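Local atomic coordinates of DYNE7 (PDB entry 2XEM), a protein that probably hydrolyses a thioester to release a polyene intermediate during biosynthesis of the enediyne antitumour agent dynemicin, using a hot-dog fold. Residues 79-85 against 99-105; 10-14 against 43-48; 33-37 against 66-70. All blocks are in the same frame, centred on the assembly; numbering follows the deposited sequence.

Interaction 1. Residues 79-85 against 99-105; sequences DEVEVRM and FDYVRVA
Glu80, Glu82 and Arg84 bind the opposing strand through six backbone hydrogen bonds, the regular antiparallel pattern of a beta hairpin. Glu82 and Val102 exchange a bond each way, Glu82 N to Val102 O at 2.7 Å, and Arg84 and Asp100 do the same. At Glu80 the register slips: its O takes Val104 N while its N reaches Ala105 O, so two residues face one and make a classic beta bulge.

Two salt bridges accompany the strand pairing, one across the contact and one within strand 80-91. In the first, Asp79 OD2 receives Arg103 NH1 at 2.9 Å in the plane of the guanidinium but 42° out of its own carboxylate plane; Ser76 N also binds that oxygen, and Arg103 NH1 also binds Glu74 O. In the second, Arg84 NE and NH2 both grip Glu82 OE1, side-on. The extended arginine chain lays its guanidinium over Val102, whose CG2 sits 3.7 Å from Arg84 NH1, and a water joins that same NH1 to OD2 of Asp100, whose OD1 is bonded to Gln114. Replacing Arg84 by an alanine would probably leave the Glu82 carboxylate without its charged mate and uncover the methyls of Val102.

The face that carries Val83, Met85, Phe99 and Tyr101 is mostly apolar. Met85 and Phe99 lie side by side, Met85 CG 3.5 Å from Phe99 CE1. The methionine chain runs extended as far as SD (chi1 -169°, chi2 178°), which lies obliquely 4.7 Å from the ring centroid, a Met-aromatic contact. Val83 touches both rings, CG1 packing 3.9 Å from Phe99 CD1 and CG2 4.0 Å from Tyr101 CD1.

This face packs on helix 32-48, where Met85 meets Cys40 and Phe44 and Tyr101 meets Trp36. Strands 11-16 and 110-124 continue the sheet, flanking strands 80-91 and 94-105 respectively.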
# COMPACT_ATOMS: atom_id res chain seq x y z
N ASP D 79 5.85 -7.25 14.91
CA ASP D 79 6.59 -8.50 14.68
C ASP D 79 7.82 -8.21 13.84
O ASP D 79 7.75 -7.43 12.88
CB ASP D 79 5.74 -9.56 13.94
CG ASP D 79 4.69 -10.29 14.76
OD1 ASP D 79 4.65 -10.10 16.00
OD2 ASP D 79 3.92 -11.07 14.16
N GLU D 80 8.95 -8.78 14.24
CA GLU D 80 10.15 -8.75 13.43
C GLU D 80 10.17 -10.03 12.59
O GLU D 80 10.21 -11.14 13.13
CB GLU D 80 11.40 -8.60 14.30
CG GLU D 80 12.70 -8.64 13.51
CD GLU D 80 13.95 -8.64 14.38
OE1 GLU D 80 15.05 -8.79 13.82
OE2 GLU D 80 13.82 -8.54 15.63
N VAL D 81 10.06 -9.86 11.27
CA VAL D 81 9.94 -10.98 10.33
C VAL D 81 11.20 -11.04 9.50
O VAL D 81 11.62 -10.03 8.95
CB VAL D 81 8.67 -10.88 9.43
CG1 VAL D 81 8.57 -12.07 8.45
CG2 VAL D 81 7.39 -10.74 10.26
N GLU D 82 11.83 -12.23 9.45
CA GLU D 82 12.91 -12.46 8.50
C GLU D 82 12.33 -13.06 7.23
O GLU D 82 11.69 -14.11 7.27
CB GLU D 82 13.94 -13.38 9.09
CG GLU D 82 14.76 -12.72 10.16
CD GLU D 82 15.89 -13.59 10.65
OE1 GLU D 82 16.01 -14.76 10.22
OE2 GLU D 82 16.65 -13.09 11.50
N VAL D 83 12.49 -12.34 6.12
CA VAL D 83 12.11 -12.82 4.80
C VAL D 83 13.37 -13.48 4.23
O VAL D 83 14.31 -12.80 3.83
CB VAL D 83 11.54 -11.69 3.89
CG1 VAL D 83 11.06 -12.26 2.55
CG2 VAL D 83 10.39 -10.95 4.60
N ARG D 84 13.41 -14.82 4.30
CA ARG D 84 14.59 -15.59 3.94
C ARG D 84 14.47 -16.08 2.52
O ARG D 84 13.59 -16.88 2.22
CB ARG D 84 14.77 -16.75 4.93
CG ARG D 84 14.87 -16.28 6.37
CD ARG D 84 14.97 -17.47 7.28
NE ARG D 84 15.12 -17.07 8.68
CZ ARG D 84 15.08 -17.93 9.69
NH1 ARG D 84 14.89 -19.23 9.47
NH2 ARG D 84 15.22 -17.49 10.93
N MET D 85 15.35 -15.60 1.64
CA MET D 85 15.30 -15.89 0.22
C MET D 85 16.33 -16.93 -0.22
O MET D 85 17.49 -16.88 0.18
CB MET D 85 15.47 -14.61 -0.59
CG MET D 85 15.17 -14.77 -2.07
SD MET D 85 15.33 -13.20 -2.94
CE MET D 85 17.17 -12.99 -2.87
N PHE D 99 10.95 -18.30 -0.64
CA PHE D 99 10.94 -17.44 0.55
C PHE D 99 10.34 -18.19 1.72
O PHE D 99 9.31 -18.83 1.54
CB PHE D 99 10.16 -16.14 0.32
CG PHE D 99 10.58 -15.33 -0.89
CD1 PHE D 99 11.49 -14.29 -0.76
CD2 PHE D 99 10.04 -15.59 -2.15
CE1 PHE D 99 11.88 -13.54 -1.88
CE2 PHE D 99 10.44 -14.85 -3.26
CZ PHE D 99 11.36 -13.82 -3.11
N ASP D 100 11.02 -18.15 2.87
CA ASP D 100 10.45 -18.48 4.16
C ASP D 100 10.22 -17.16 4.90
O ASP D 100 11.09 -16.29 4.87
CB ASP D 100 11.41 -19.35 4.99
CG ASP D 100 11.46 -20.83 4.63
OD1 ASP D 100 10.68 -21.27 3.74
OD2 ASP D 100 12.24 -21.56 5.26
N TYR D 101 9.05 -17.01 5.53
CA TYR D 101 8.78 -15.80 6.33
C TYR D 101 8.74 -16.24 7.77
O TYR D 101 7.80 -16.92 8.19
CB TYR D 101 7.43 -15.17 5.97
CG TYR D 101 7.24 -14.80 4.52
CD1 TYR D 101 7.26 -13.47 4.12
CD2 TYR D 101 6.92 -15.77 3.57
CE1 TYR D 101 6.97 -13.12 2.80
CE2 TYR D 101 6.65 -15.43 2.24
CZ TYR D 101 6.66 -14.10 1.87
OH TYR D 101 6.29 -13.74 0.61
N VAL D 102 9.78 -15.89 8.52
CA VAL D 102 9.95 -16.37 9.88
C VAL D 102 9.85 -15.20 10.87
O VAL D 102 10.66 -14.27 10.80
CB VAL D 102 11.28 -17.17 10.04
CG1 VAL D 102 11.44 -17.71 11.46
CG2 VAL D 102 11.35 -18.31 9.01
N ARG D 103 8.84 -15.23 11.76
CA ARG D 103 8.83 -14.30 12.89
C ARG D 103 9.93 -14.72 13.86
O ARG D 103 9.91 -15.85 14.35
CB ARG D 103 7.45 -14.24 13.60
CG ARG D 103 7.50 -13.38 14.88
CD ARG D 103 6.18 -13.18 15.56
NE ARG D 103 5.51 -14.43 15.88
CZ ARG D 103 4.27 -14.73 15.50
NH1 ARG D 103 3.55 -13.86 14.80
NH2 ARG D 103 3.73 -15.90 15.82
N VAL D 104 10.89 -13.81 14.13
CA VAL D 104 11.99 -14.04 15.08
C VAL D 104 11.80 -13.29 16.39
O VAL D 104 12.52 -13.55 17.35
CB VAL D 104 13.38 -13.78 14.45
CG1 VAL D 104 13.65 -14.77 13.32
CG2 VAL D 104 13.52 -12.32 13.96
N ALA D 105 10.86 -12.33 16.44
CA ALA D 105 10.51 -11.62 17.67
C ALA D 105 9.13 -10.98 17.52
O ALA D 105 8.77 -10.61 16.40
CB ALA D 105 11.57 -10.56 18.02
O HOH W 1 14.21 -20.82 7.11

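Interaction 2. Residues 10-14 against 43-48; sequences SYVHR and HFLADH
Tyr11, on strand 11-16 of the hot-dog sheet, forms an aromatic cluster with His13 of its own strand and with His43, Phe44 and His48 in the final turns of helix 32-48, with Asp47 at its hydroxyl. With CG anti to the backbone N (chi1 177°), the tyrosine projects from the strand toward the helix, which carries the hydroxyl over the face of His43 to the carboxylate of Asp47.

That hydroxyl donates to Asp47 OD2, the short O-O separation from Tyr11 OH being 2.5 Å. The carboxylate oxygen lies at the edge of the phenol ring, yet is itself approached from above its own plane. A negative charge on this acceptor would probably strengthen the bond.

Each neighbouring ring meets the tyrosine differently. Phe44 turns its edge to the phenol face in a T-shaped pair, planes 84° apart, with Phe44 CD1 3.5 Å from Tyr11 CG. Phe44 CA lies over the same ring, 4.0 Å from its centroid, as a CH-pi contact. Against His43 the roles reverse: the edge of Tyr11 carrying OH points at the imidazole face, the centroids 5.8 Å apart. His48 meets Tyr11 rim to rim, its NE2 3.6 Å from Tyr11 CE1. His13 and His43 also meet by their rims rather than by stacking, and a water bound to Arg14 N and Val12 O lies within weak bonding distance of His43 NE2.

Helix 136-143 packs on the cluster too, Ala141 touching both Phe44 and His48. Strand and helix axes cross steeply, at 119°. An antiparallel sheet wrapped round a long helix is the hallmark of the hot-dog fold, and this contact joins strand 11-16 to the last turns of that helix.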
# COMPACT_ATOMS: atom_id res chain seq x y z
N SER D 10 20.58 -18.80 3.59
CA SER D 10 19.67 -17.98 2.85
C SER D 10 19.99 -16.53 3.04
O SER D 10 20.65 -16.15 4.00
CB SER D 10 18.23 -18.30 3.21
OG SER D 10 18.00 -18.02 4.58
N TYR D 11 19.58 -15.72 2.08
CA TYR D 11 19.64 -14.28 2.20
C TYR D 11 18.50 -13.81 3.11
O TYR D 11 17.34 -14.20 2.90
CB TYR D 11 19.54 -13.62 0.82
CG TYR D 11 19.53 -12.13 0.95
CD1 TYR D 11 20.69 -11.42 1.24
CD2 TYR D 11 18.33 -11.42 0.86
CE1 TYR D 11 20.66 -10.05 1.44
CE2 TYR D 11 18.30 -10.04 1.04
CZ TYR D 11 19.46 -9.36 1.32
OH TYR D 11 19.43 -8.01 1.50
N VAL D 12 18.82 -12.96 4.10
CA VAL D 12 17.86 -12.54 5.10
C VAL D 12 17.52 -11.08 4.89
O VAL D 12 18.41 -10.22 4.94
CB VAL D 12 18.33 -12.81 6.54
CG1 VAL D 12 17.30 -12.27 7.55
CG2 VAL D 12 18.56 -14.30 6.75
N HIS D 13 16.22 -10.80 4.59
CA HIS D 13 15.70 -9.44 4.62
C HIS D 13 14.85 -9.29 5.86
O HIS D 13 13.85 -9.98 6.00
CB HIS D 13 14.89 -9.12 3.35
CG HIS D 13 14.13 -7.84 3.43
ND1 HIS D 13 14.75 -6.62 3.39
CD2 HIS D 13 12.80 -7.65 3.58
CE1 HIS D 13 13.79 -5.72 3.51
NE2 HIS D 13 12.60 -6.30 3.60
N ARG D 14 15.24 -8.38 6.76
CA ARG D 14 14.54 -8.12 8.01
C ARG D 14 13.42 -7.10 7.77
O ARG D 14 13.67 -6.03 7.21
CB ARG D 14 15.53 -7.60 9.05
CG ARG D 14 14.96 -7.42 10.45
CD ARG D 14 15.99 -6.73 11.32
NE ARG D 14 15.43 -6.23 12.58
CZ ARG D 14 14.89 -5.02 12.75
NH1 ARG D 14 14.77 -4.20 11.72
NH2 ARG D 14 14.44 -4.65 13.94
N HIS D 43 16.60 -5.48 -1.73
CA HIS D 43 17.62 -5.41 -0.66
C HIS D 43 18.78 -6.35 -1.06
O HIS D 43 19.95 -5.98 -0.92
CB HIS D 43 16.99 -5.78 0.70
CG HIS D 43 17.81 -5.50 1.94
ND1 HIS D 43 19.07 -4.86 1.89
CD2 HIS D 43 17.54 -5.83 3.23
CE1 HIS D 43 19.48 -4.78 3.16
NE2 HIS D 43 18.60 -5.35 4.00
N PHE D 44 18.47 -7.53 -1.61
CA PHE D 44 19.44 -8.49 -2.13
C PHE D 44 20.35 -7.87 -3.18
O PHE D 44 21.56 -7.98 -3.06
CB PHE D 44 18.75 -9.76 -2.68
CG PHE D 44 19.76 -10.76 -3.21
CD1 PHE D 44 20.48 -11.57 -2.34
CD2 PHE D 44 20.03 -10.84 -4.57
CE1 PHE D 44 21.44 -12.46 -2.82
CE2 PHE D 44 21.03 -11.71 -5.05
CZ PHE D 44 21.71 -12.52 -4.17
N LEU D 45 19.76 -7.22 -4.19
CA LEU D 45 20.49 -6.45 -5.20
C LEU D 45 21.38 -5.38 -4.60
O LEU D 45 22.53 -5.29 -5.01
CB LEU D 45 19.53 -5.83 -6.23
CG LEU D 45 18.65 -6.77 -7.04
CD1 LEU D 45 17.66 -5.99 -7.87
CD2 LEU D 45 19.45 -7.67 -7.93
N ALA D 46 20.88 -4.57 -3.63
CA ALA D 46 21.70 -3.52 -3.00
C ALA D 46 22.91 -4.12 -2.23
O ALA D 46 24.01 -3.54 -2.26
CB ALA D 46 20.85 -2.64 -2.08
N ASP D 47 22.72 -5.28 -1.59
CA ASP D 47 23.76 -5.94 -0.81
C ASP D 47 24.76 -6.70 -1.67
O ASP D 47 25.95 -6.69 -1.37
CB ASP D 47 23.13 -6.92 0.20
CG ASP D 47 22.46 -6.27 1.39
OD1 ASP D 47 22.76 -5.08 1.67
OD2 ASP D 47 21.63 -6.94 2.04
N HIS D 48 24.30 -7.37 -2.74
CA HIS D 48 25.11 -8.42 -3.38
C HIS D 48 25.27 -8.25 -4.89
O HIS D 48 26.09 -8.93 -5.48
CB HIS D 48 24.56 -9.83 -3.02
CG HIS D 48 24.59 -10.11 -1.55
ND1 HIS D 48 25.77 -10.07 -0.83
CD2 HIS D 48 23.58 -10.39 -0.70
CE1 HIS D 48 25.45 -10.34 0.42
NE2 HIS D 48 24.13 -10.54 0.55
O HOH W 2 17.86 -7.44 6.54

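Interaction 3. Residues 33-37 against 66-70; sequences YLHWQ and DCHAD
Leu34 and Gln37, one helical turn apart on helix 32-48, reach across to Cys67, His68 and Ala69 of strand 60-71. The two methyls of Leu34 divide the work. CD1 packs 3.9 Å from Cys67 SG and also passes near the carbonyl of His68, while CD2 rests 4.2 Å from Ala69 CB. Cys67 and Ala69 both direct their side chains toward the helix, as alternate residues of a strand should, and His68 between them points the other way, presenting only its backbone.

Gln37 uses that backbone. Its amide NE2 makes a weak hydrogen bond to His68 O at 3.3 Å, and the extended chain beyond CG (chi2 -177°) carries the amide out to it. OE1 lies alongside Cys67, 3.9 Å from its CB. The stronger partner of NE2 is the hydroxyl of Tyr101, which also binds the carbonyl oxygen of Tyr33; these bonds probably set how the buried amide is turned, and they tie one turn of helix to strand 94-105.

Farther out, strand 60-71 bonds on one side to strand 110-124, as at Asp66 with Thr118 and His68 with Arg116. On its other side residues 66-70 pair antiparallel with a strand of a second subunit, where the two His68 rings meet, so the sheet against which helix 32-48 packs runs on into that subunit.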
# COMPACT_ATOMS: atom_id res chain seq x y z
N TYR D 33 2.61 -9.82 2.22
CA TYR D 33 3.64 -10.86 2.10
C TYR D 33 4.27 -10.87 0.70
O TYR D 33 5.46 -11.19 0.56
CB TYR D 33 3.04 -12.23 2.44
CG TYR D 33 2.72 -12.42 3.91
CD1 TYR D 33 3.54 -13.18 4.73
CD2 TYR D 33 1.55 -11.87 4.47
CE1 TYR D 33 3.21 -13.42 6.06
CE2 TYR D 33 1.22 -12.10 5.80
CZ TYR D 33 2.04 -12.88 6.59
OH TYR D 33 1.70 -13.11 7.89
N LEU D 34 3.48 -10.55 -0.32
CA LEU D 34 3.99 -10.43 -1.70
C LEU D 34 4.82 -9.19 -1.90
O LEU D 34 5.83 -9.29 -2.56
CB LEU D 34 2.85 -10.54 -2.76
CG LEU D 34 2.25 -11.95 -2.96
CD1 LEU D 34 3.32 -13.02 -3.13
CD2 LEU D 34 1.27 -12.32 -1.82
N HIS D 35 4.43 -8.03 -1.30
CA HIS D 35 5.28 -6.83 -1.30
C HIS D 35 6.64 -7.15 -0.73
O HIS D 35 7.64 -6.70 -1.29
CB HIS D 35 4.66 -5.67 -0.49
CG HIS D 35 3.50 -5.04 -1.14
ND1 HIS D 35 3.62 -3.86 -1.82
CD2 HIS D 35 2.20 -5.41 -1.15
CE1 HIS D 35 2.42 -3.57 -2.26
NE2 HIS D 35 1.54 -4.50 -1.89
N TRP D 36 6.68 -7.92 0.38
CA TRP D 36 7.91 -8.26 1.08
C TRP D 36 8.90 -9.07 0.23
O TRP D 36 10.10 -8.95 0.46
CB TRP D 36 7.62 -8.99 2.38
CG TRP D 36 6.79 -8.23 3.38
CD1 TRP D 36 6.49 -6.89 3.37
CD2 TRP D 36 6.15 -8.78 4.53
NE1 TRP D 36 5.69 -6.58 4.43
CE2 TRP D 36 5.46 -7.72 5.16
CE3 TRP D 36 6.10 -10.08 5.09
CZ2 TRP D 36 4.73 -7.91 6.34
CZ3 TRP D 36 5.33 -10.27 6.24
CH2 TRP D 36 4.68 -9.20 6.86
N GLN D 37 8.40 -9.86 -0.73
CA GLN D 37 9.25 -10.55 -1.74
C GLN D 37 10.00 -9.53 -2.58
O GLN D 37 11.19 -9.71 -2.83
CB GLN D 37 8.38 -11.43 -2.65
CG GLN D 37 7.82 -12.63 -1.94
CD GLN D 37 7.03 -13.54 -2.85
OE1 GLN D 37 6.90 -13.33 -4.05
NE2 GLN D 37 6.48 -14.59 -2.28
N ASP D 66 5.49 -14.89 -12.32
CA ASP D 66 4.50 -15.46 -11.39
C ASP D 66 4.96 -15.28 -9.95
O ASP D 66 6.13 -14.98 -9.71
CB ASP D 66 4.23 -16.95 -11.70
CG ASP D 66 5.46 -17.85 -11.76
OD1 ASP D 66 5.63 -18.53 -12.77
OD2 ASP D 66 6.25 -17.86 -10.79
N CYS D 67 4.05 -15.43 -9.01
CA CYS D 67 4.36 -15.44 -7.59
C CYS D 67 3.32 -16.29 -6.85
O CYS D 67 2.24 -16.57 -7.39
CB CYS D 67 4.42 -14.02 -7.04
SG CYS D 67 2.81 -13.19 -7.00
N HIS D 68 3.67 -16.70 -5.63
CA HIS D 68 2.90 -17.64 -4.84
C HIS D 68 3.19 -17.38 -3.36
O HIS D 68 4.31 -16.97 -3.01
CB HIS D 68 3.28 -19.09 -5.21
CG HIS D 68 2.29 -20.10 -4.71
ND1 HIS D 68 2.43 -20.70 -3.47
CD2 HIS D 68 1.13 -20.52 -5.28
CE1 HIS D 68 1.37 -21.48 -3.34
NE2 HIS D 68 0.56 -21.41 -4.40
N ALA D 69 2.20 -17.57 -2.50
CA ALA D 69 2.39 -17.60 -1.05
C ALA D 69 1.48 -18.63 -0.42
O ALA D 69 0.36 -18.82 -0.89
CB ALA D 69 2.14 -16.22 -0.43
N ASP D 70 2.00 -19.36 0.59
CA ASP D 70 1.25 -20.25 1.48
C ASP D 70 1.31 -19.67 2.88
O ASP D 70 2.41 -19.36 3.35
CB ASP D 70 1.88 -21.66 1.48
CG ASP D 70 1.67 -22.38 0.17
OD1 ASP D 70 0.53 -22.82 -0.09
OD2 ASP D 70 2.64 -22.52 -0.60

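From the N terminus, strand 11-16 is met first, and interaction 2 closes on it when the end of helix 32-48 returns, 28 residues later. Before that end is reached, the chain has already passed residues 33-37, which await strand 60-71; interaction 3 therefore crosses interaction 2, both drawing on the same helix. Interaction 1 follows in series as a beta hairpin, with 13 residues between its segments. Its two strands complete the link: strand 80-91 pairs with strand 11-16, and Tyr101 bonds to the helix segment 33-37. Interactions 2 and 3 fasten strands 11-16 and 60-71 to helix 32-48, while interaction 1 joins two strands of the same sheet.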